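Mandelate racemase/muconate lactonizing enzyme-like protein (Roseovarius sp. TM1035, PDB 3RCY) probably acts as a magnesium-dependent enzyme of the mandelate racemase/muconate lactonizing branch of the enolase superfamily, whose exact substrate and reaction are not established. Local coordinates at residues A[21-26]-A[42-47]; A[172-177]-A[388-393]; A[184-189]-A[219-224]. All blocks are in the same frame, centred on the assembly; numbering follows the deposited sequence.

In the fold
Contact 1 is buried and lies in the N-terminal capping domain, where the start of strand 24-31 meets the loop that follows strand 36-41. Contact 3 is also buried, but it joins two neighbouring helices of the barrel domain. Contact 2 lies at the surface and ties a barrel loop to the chain's C-terminal region. The chemistry follows the place. In contact 1 a water links a tyrosine hydroxyl to two backbone carbonyls, in contact 2 backbone bonds and polar side chains do most of the work, and contact 3 is packing alone. Contacts 1 and 2 touch through Arg22 and Glu388, and both reach the second subunit. Contact 3 is nested within the loop closed by contact 2.

Contact 1 of 3, residues A[21-26]-A[42-47]; sequences GRYWIL and YAASVG
Tyr23 and Ile25 reach across to the loop 42-47, and no direct hydrogen bond joins the two segments. The phenol oxygen does most of the touching. Tyr23 OH lies 3.8 Å from Ala44 CB, a plain van der Waals contact. Ile25 comes in with the end of its longer branch, and its CD1 stops 3.8 Å from Ala43 O. One water supplies the polar link. The water accepts a hydrogen bond from Tyr23 OH at 2.6 Å. The same water donates to Ala43 O at 2.7 Å and to Val46 O at 2.9 Å. Three bonds therefore fix this water, and both of its own hydrogens are spent on backbone carbonyls of the loop.

The ring of Tyr23 reaches this point because CG sits between the backbone N and the carbonyl carbon (chi1 55°). Further out, Tyr380 meets the same ring with the planes about 50° apart, and Pro48 packs on it. Ile25 also packs on Cys41 and Ile55, and its backbone bonds to Cys41 within the antiparallel sheet of the N-terminal capping domain. In relatives of the enolase superfamily this domain closes over the active-site end of the barrel, and it probably does so here. Ser45 and Gly47 also bond the second subunit: Ser45 OG to its Asp88, and Gly47 N, at the N-cap of helix 48-63, to its Asp57.

The chemistry is that of a buried loop held through solvent. Two carbonyls that turn toward the strand find their donors in a single water, and the tyrosine hydroxyl gives that water its third bond.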
# COMPACT_ATOMS: atom_id res chain seq x y z
N GLY A 21 -3.66 -39.90 16.77
CA GLY A 21 -2.55 -39.52 17.66
C GLY A 21 -2.34 -40.44 18.86
O GLY A 21 -3.07 -41.42 19.04
N ARG A 22 -1.34 -40.12 19.68
CA ARG A 22 -0.94 -40.99 20.80
C ARG A 22 -1.94 -41.04 21.95
O ARG A 22 -2.08 -42.08 22.61
CB ARG A 22 0.45 -40.60 21.33
CG ARG A 22 1.61 -41.04 20.44
CD ARG A 22 2.95 -40.82 21.15
NE ARG A 22 4.08 -41.29 20.36
CZ ARG A 22 4.66 -40.59 19.38
NH1 ARG A 22 4.23 -39.37 19.06
NH2 ARG A 22 5.68 -41.12 18.72
N TYR A 23 -2.62 -39.93 22.22
CA TYR A 23 -3.60 -39.86 23.30
C TYR A 23 -4.57 -38.71 23.06
O TYR A 23 -4.25 -37.74 22.36
CB TYR A 23 -2.92 -39.69 24.68
CG TYR A 23 -2.00 -38.49 24.72
CD1 TYR A 23 -2.51 -37.21 24.92
CD2 TYR A 23 -0.61 -38.64 24.53
CE1 TYR A 23 -1.68 -36.10 24.92
CE2 TYR A 23 0.23 -37.53 24.54
CZ TYR A 23 -0.32 -36.26 24.73
OH TYR A 23 0.49 -35.14 24.74
N TRP A 24 -5.76 -38.83 23.66
CA TRP A 24 -6.77 -37.78 23.62
C TRP A 24 -7.06 -37.33 25.04
O TRP A 24 -7.11 -38.15 25.96
CB TRP A 24 -8.06 -38.29 22.96
CG TRP A 24 -7.87 -38.81 21.57
CD1 TRP A 24 -6.94 -38.40 20.65
CD2 TRP A 24 -8.64 -39.84 20.93
NE1 TRP A 24 -7.08 -39.11 19.48
CE2 TRP A 24 -8.11 -40.00 19.62
CE3 TRP A 24 -9.71 -40.63 21.33
CZ2 TRP A 24 -8.63 -40.93 18.72
CZ3 TRP A 24 -10.24 -41.55 20.42
CH2 TRP A 24 -9.69 -41.70 19.13
N ILE A 25 -7.24 -36.03 25.22
CA ILE A 25 -7.48 -35.46 26.54
C ILE A 25 -8.96 -35.11 26.65
O ILE A 25 -9.41 -34.10 26.09
CB ILE A 25 -6.60 -34.21 26.83
CG1 ILE A 25 -5.11 -34.58 26.71
CG2 ILE A 25 -6.91 -33.65 28.22
CD1 ILE A 25 -4.17 -33.36 26.60
N LEU A 26 -9.70 -35.95 27.36
CA LEU A 26 -11.13 -35.74 27.55
C LEU A 26 -11.38 -35.05 28.88
O LEU A 26 -10.70 -35.34 29.88
CB LEU A 26 -11.88 -37.08 27.51
CG LEU A 26 -11.58 -38.02 26.32
CD1 LEU A 26 -12.36 -39.31 26.48
CD2 LEU A 26 -11.88 -37.35 24.97
N TYR A 42 -7.08 -29.99 22.98
CA TYR A 42 -6.09 -30.24 21.96
C TYR A 42 -4.88 -29.36 22.28
O TYR A 42 -4.86 -28.16 21.96
CB TYR A 42 -6.67 -29.95 20.57
CG TYR A 42 -5.88 -30.53 19.42
CD1 TYR A 42 -5.86 -31.91 19.18
CD2 TYR A 42 -5.15 -29.71 18.55
CE1 TYR A 42 -5.13 -32.46 18.13
CE2 TYR A 42 -4.43 -30.24 17.49
CZ TYR A 42 -4.43 -31.62 17.28
OH TYR A 42 -3.71 -32.15 16.24
N ALA A 43 -3.90 -29.96 22.95
CA ALA A 43 -2.74 -29.23 23.45
C ALA A 43 -1.63 -30.23 23.81
O ALA A 43 -1.81 -31.08 24.69
CB ALA A 43 -3.12 -28.41 24.68
N ALA A 44 -0.50 -30.13 23.12
CA ALA A 44 0.61 -31.06 23.35
C ALA A 44 1.99 -30.40 23.34
O ALA A 44 2.98 -31.07 23.07
CB ALA A 44 0.57 -32.21 22.36
N SER A 45 2.07 -29.12 23.66
CA SER A 45 3.38 -28.48 23.84
C SER A 45 4.10 -29.15 25.00
O SER A 45 5.32 -29.29 24.99
CB SER A 45 3.25 -26.98 24.11
OG SER A 45 2.36 -26.37 23.19
N VAL A 46 3.33 -29.55 26.01
CA VAL A 46 3.81 -30.33 27.14
C VAL A 46 2.93 -31.58 27.24
O VAL A 46 1.83 -31.61 26.67
CB VAL A 46 3.78 -29.52 28.47
CG1 VAL A 46 4.84 -28.41 28.44
CG2 VAL A 46 2.38 -28.93 28.74
N GLY A 47 3.42 -32.61 27.93
CA GLY A 47 2.73 -33.89 28.03
C GLY A 47 1.43 -33.87 28.83
O GLY A 47 1.09 -32.86 29.46
O HOH W 1 -0.53 -33.06 25.91

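Contact 2 of 3, residues A[172-177]-A[388-393]; sequences PYTLRG and EMQEAS
Gln390 lies against Pro172, Tyr173 and Thr174 along the length of its side chain. Gln390 CB is 3.5 Å from Tyr173 O and also near Thr174 CG2. The chain then runs out extended (chi2 174°), so that its amide lies beside the Pro172 ring. Gln390 OE1 rests 3.5 Å from Pro172 CB. Gln390 NE2 bonds Ala392 O at 2.9 Å, almost straight at 172°. The oxygen lies in the amide plane, but the donor stands 49° above the carbonyl plane. With an alanine in place of Gln390, Ala392 O is likely to lose this donor and a gap to open beside Pro172.

The backbones meet in a single beta bridge between Thr174 and Gln390. Leu175 N donates to Gln390 O at 2.9 Å. The bond from Gln390 N to Tyr173 O is weak, and a water bridges the two atoms, accepting from Gln390 N and donating to Tyr173 O. In one of two deposited conformers, Arg176 NE makes a bent bond to Glu391 O at 2.8 Å, and Arg176 NH1 bonds Met122 O of the third subunit. Tyr173 turns its ring edge to Met389 CG and to Glu388 O, with Tyr173 CE2 3.3 Å from Glu388 O.

The second subunit packs on this contact: its Phe83 meets the Tyr173 ring, and its Arg77 forms a salt bridge with Glu391. Segment 172-177 is a loop after a barrel strand, closing with a type I turn from Thr174 to Gly177, and the Tyr173 side chain is about 8 Å from the bound magnesium. The contact thus joins the loop between strand 164-167 and helix 183-200 to the segment after helix 372-376.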
# COMPACT_ATOMS: atom_id res chain seq x y z
N PRO A 172 9.15 -34.97 5.65
CA PRO A 172 8.98 -34.77 7.08
C PRO A 172 8.97 -33.31 7.47
O PRO A 172 9.63 -32.48 6.84
CB PRO A 172 10.21 -35.47 7.67
CG PRO A 172 11.28 -35.31 6.61
CD PRO A 172 10.56 -35.21 5.28
N TYR A 173 8.18 -32.99 8.49
CA TYR A 173 8.30 -31.70 9.16
C TYR A 173 9.34 -31.84 10.27
O TYR A 173 9.36 -32.84 10.97
CB TYR A 173 6.95 -31.24 9.73
CG TYR A 173 6.09 -32.32 10.37
CD1 TYR A 173 5.16 -33.04 9.60
CD2 TYR A 173 6.16 -32.58 11.74
CE1 TYR A 173 4.34 -34.02 10.19
CE2 TYR A 173 5.35 -33.55 12.34
CZ TYR A 173 4.44 -34.26 11.56
OH TYR A 173 3.64 -35.22 12.14
N THR A 174 10.21 -30.84 10.40
CA THR A 174 11.24 -30.89 11.44
C THR A 174 11.27 -29.62 12.31
O THR A 174 10.73 -28.57 11.94
CB THR A 174 12.68 -31.16 10.88
OG1 THR A 174 13.31 -29.92 10.57
CG2 THR A 174 12.65 -32.06 9.65
N LEU A 175 11.92 -29.75 13.46
CA LEU A 175 11.95 -28.69 14.46
C LEU A 175 12.78 -27.47 14.05
O LEU A 175 12.71 -26.44 14.70
CB LEU A 175 12.43 -29.25 15.82
CG LEU A 175 13.78 -29.97 15.91
CD1 LEU A 175 14.92 -28.97 15.90
CD2 LEU A 175 13.85 -30.84 17.16
N ARG A 176 13.57 -27.61 12.98
CA ARG A 176 14.43 -26.53 12.51
C ARG A 176 13.63 -25.37 11.90
O ARG A 176 14.09 -24.22 11.87
CB ARG A 176 15.44 -27.09 11.50
CG ARG A 176 16.29 -28.23 12.07
CD ARG A 176 16.63 -29.29 11.03
NE ARG A 176 17.37 -30.40 11.63
CZ ARG A 176 18.61 -30.30 12.08
NH1 ARG A 176 19.25 -29.15 11.98
NH2 ARG A 176 19.22 -31.35 12.62
N GLY A 177 12.42 -25.68 11.44
CA GLY A 177 11.56 -24.71 10.77
C GLY A 177 11.49 -25.03 9.29
O GLY A 177 11.86 -26.12 8.86
N GLU A 388 4.65 -35.35 17.30
CA GLU A 388 6.02 -34.87 17.52
C GLU A 388 6.70 -34.41 16.24
O GLU A 388 6.34 -34.87 15.15
CB GLU A 388 6.88 -35.94 18.22
CG GLU A 388 6.56 -36.09 19.71
CD GLU A 388 7.18 -37.32 20.35
OE1 GLU A 388 7.70 -38.19 19.62
OE2 GLU A 388 7.14 -37.40 21.60
N MET A 389 7.67 -33.50 16.36
CA MET A 389 8.44 -33.00 15.22
C MET A 389 9.85 -33.56 15.20
O MET A 389 10.57 -33.48 16.20
CB MET A 389 8.48 -31.46 15.19
CG MET A 389 7.12 -30.81 14.98
SD MET A 389 7.17 -29.04 14.66
CE MET A 389 7.25 -28.99 12.87
N GLN A 390 10.24 -34.11 14.05
CA GLN A 390 11.57 -34.67 13.81
C GLN A 390 12.72 -33.73 14.18
O GLN A 390 12.60 -32.51 14.02
CB GLN A 390 11.68 -35.03 12.32
CG GLN A 390 12.58 -36.19 12.00
CD GLN A 390 12.52 -36.57 10.53
OE1 GLN A 390 11.74 -37.42 10.13
NE2 GLN A 390 13.35 -35.91 9.72
N GLU A 391 13.82 -34.29 14.67
CA GLU A 391 15.05 -33.50 14.87
C GLU A 391 15.97 -33.56 13.64
O GLU A 391 16.52 -32.54 13.23
CB GLU A 391 15.81 -33.91 16.15
CG GLU A 391 17.10 -33.10 16.36
CD GLU A 391 17.52 -32.99 17.82
OE1 GLU A 391 16.66 -32.77 18.70
OE2 GLU A 391 18.74 -33.08 18.08
N ALA A 392 16.14 -34.76 13.07
CA ALA A 392 16.94 -34.96 11.86
C ALA A 392 16.43 -34.09 10.71
O ALA A 392 15.22 -33.92 10.54
CB ALA A 392 16.96 -36.43 11.46
N SER A 393 17.35 -33.54 9.93
CA SER A 393 17.01 -32.68 8.79
C SER A 393 16.37 -33.46 7.64
O SER A 393 16.42 -34.70 7.61
CB SER A 393 18.25 -31.94 8.29
OG SER A 393 19.16 -32.84 7.67
O HOH W 2 8.55 -35.35 12.25

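Contact 3 of 3, residues A[184-189]-A[219-224]; sequences TDISLS and AIRLGQ
Ile186 meets Leu222 and Arg221 in a helix-to-helix packing contact on the outside of the modified TIM barrel, (beta/alpha)7-beta, of the enolase superfamily. The two segments belong to helix 183-200 and helix 216-226, with strand 205-208 between them in the chain. In the barrel, strand and helix alternate, and strands 164-167, 205-208 and 233-235 run parallel side by side. The two helices are therefore neighbours in the outer layer. Their local axes come within 9.8 Å and cross at -29°, pointing nearly the same way.

No hydrogen bond or salt bridge crosses between the segments. Leu222 reaches across with CD1, which meets Ile186 and Ser189. Its CG stands opposite the backbone N (chi1 173°), which brings Leu222 CD1 to 3.9 Å from Ile186 CA and 4.1 Å from Ile186 CG1. The two side chains slide past each other in opposite directions. Phe208 of strand 205-208 touches both Leu222 and Ser189, joining the helix pair to the barrel strand.

Arg221 adds a second, smaller contact. Its chain bends at chi3 (52°) and crosses Ile186 at about a right angle. Ile186 CD1 sits 3.4 Å above one face of the Arg221 guanidinium, off toward the rim and nearest to Arg221 NH2. The polar end of Arg221 is held elsewhere: NH2 bonds Ser230 OG of the third subunit. The contact therefore adjoins an interface between chains.

Ser189 presents its CB and OG to Leu222, with Ser189 OG 3.4 Å from Leu222 CD1. Ser189 OG donates back to Asp185 O at 2.8 Å. That oxygen also takes the helical bond from Ser189 N, and the two donors reach it from opposite faces of the carbonyl plane.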
# COMPACT_ATOMS: atom_id res chain seq x y z
N THR A 184 13.09 -35.10 -4.99
CA THR A 184 12.29 -36.31 -4.78
C THR A 184 10.96 -36.04 -4.07
O THR A 184 9.97 -36.71 -4.35
CB THR A 184 13.07 -37.40 -4.01
OG1 THR A 184 13.63 -36.82 -2.83
CG2 THR A 184 14.19 -37.98 -4.88
N ASP A 185 10.93 -35.06 -3.15
CA ASP A 185 9.68 -34.63 -2.51
C ASP A 185 8.71 -34.03 -3.53
O ASP A 185 7.50 -34.28 -3.50
CB ASP A 185 9.94 -33.58 -1.41
CG ASP A 185 10.77 -34.13 -0.26
OD1 ASP A 185 10.60 -35.32 0.08
OD2 ASP A 185 11.59 -33.38 0.31
N ILE A 186 9.26 -33.22 -4.43
CA ILE A 186 8.44 -32.62 -5.47
C ILE A 186 7.92 -33.68 -6.43
O ILE A 186 6.72 -33.74 -6.68
CB ILE A 186 9.17 -31.46 -6.20
CG1 ILE A 186 9.41 -30.29 -5.22
CG2 ILE A 186 8.35 -30.98 -7.42
CD1 ILE A 186 10.34 -29.19 -5.75
N SER A 187 8.80 -34.55 -6.93
CA SER A 187 8.38 -35.57 -7.89
C SER A 187 7.40 -36.56 -7.27
O SER A 187 6.46 -37.01 -7.93
CB SER A 187 9.59 -36.31 -8.46
OG SER A 187 10.47 -35.41 -9.09
N LEU A 188 7.61 -36.91 -6.00
CA LEU A 188 6.68 -37.82 -5.32
C LEU A 188 5.30 -37.16 -5.16
O LEU A 188 4.28 -37.82 -5.34
CB LEU A 188 7.20 -38.28 -3.96
CG LEU A 188 6.40 -39.44 -3.32
CD1 LEU A 188 6.48 -40.72 -4.17
CD2 LEU A 188 6.86 -39.72 -1.89
N SER A 189 5.29 -35.87 -4.83
CA SER A 189 4.05 -35.12 -4.68
C SER A 189 3.27 -35.09 -5.99
O SER A 189 2.05 -35.22 -5.99
CB SER A 189 4.32 -33.70 -4.19
OG SER A 189 4.85 -33.72 -2.88
N ALA A 219 7.69 -23.80 -0.54
CA ALA A 219 6.25 -24.00 -0.68
C ALA A 219 5.74 -23.58 -2.05
O ALA A 219 4.83 -24.20 -2.59
CB ALA A 219 5.50 -23.23 0.41
N ILE A 220 6.33 -22.52 -2.60
CA ILE A 220 6.00 -22.05 -3.94
C ILE A 220 6.48 -23.02 -5.03
O ILE A 220 5.73 -23.33 -5.95
CB ILE A 220 6.49 -20.60 -4.18
CG1 ILE A 220 5.72 -19.63 -3.26
CG2 ILE A 220 6.33 -20.18 -5.66
CD1 ILE A 220 6.39 -18.27 -3.06
N ARG A 221 7.71 -23.52 -4.90
CA ARG A 221 8.22 -24.51 -5.86
C ARG A 221 7.39 -25.80 -5.86
O ARG A 221 7.09 -26.35 -6.92
CB ARG A 221 9.69 -24.82 -5.62
CG ARG A 221 10.62 -23.64 -5.90
CD ARG A 221 12.09 -24.09 -5.90
NE ARG A 221 12.30 -25.24 -6.76
CZ ARG A 221 12.83 -26.40 -6.38
NH1 ARG A 221 13.25 -26.58 -5.12
NH2 ARG A 221 12.97 -27.37 -7.27
N LEU A 222 7.00 -26.27 -4.68
CA LEU A 222 6.18 -27.48 -4.59
C LEU A 222 4.76 -27.22 -5.08
O LEU A 222 4.19 -28.01 -5.85
CB LEU A 222 6.16 -28.05 -3.16
CG LEU A 222 5.20 -29.22 -2.92
CD1 LEU A 222 5.68 -30.48 -3.63
CD2 LEU A 222 5.04 -29.48 -1.44
N GLY A 223 4.20 -26.10 -4.64
CA GLY A 223 2.86 -25.68 -5.05
C GLY A 223 2.68 -25.63 -6.56
O GLY A 223 1.73 -26.20 -7.09
N GLN A 224 3.60 -24.95 -7.26
CA GLN A 224 3.47 -24.79 -8.70
C GLN A 224 3.50 -26.14 -9.45
O GLN A 224 2.82 -26.30 -10.47
CB GLN A 224 4.51 -23.80 -9.25
CG GLN A 224 5.94 -24.30 -9.32
CD GLN A 224 6.92 -23.20 -9.71
OE1 GLN A 224 7.38 -23.13 -10.85
NE2 GLN A 224 7.22 -22.31 -8.76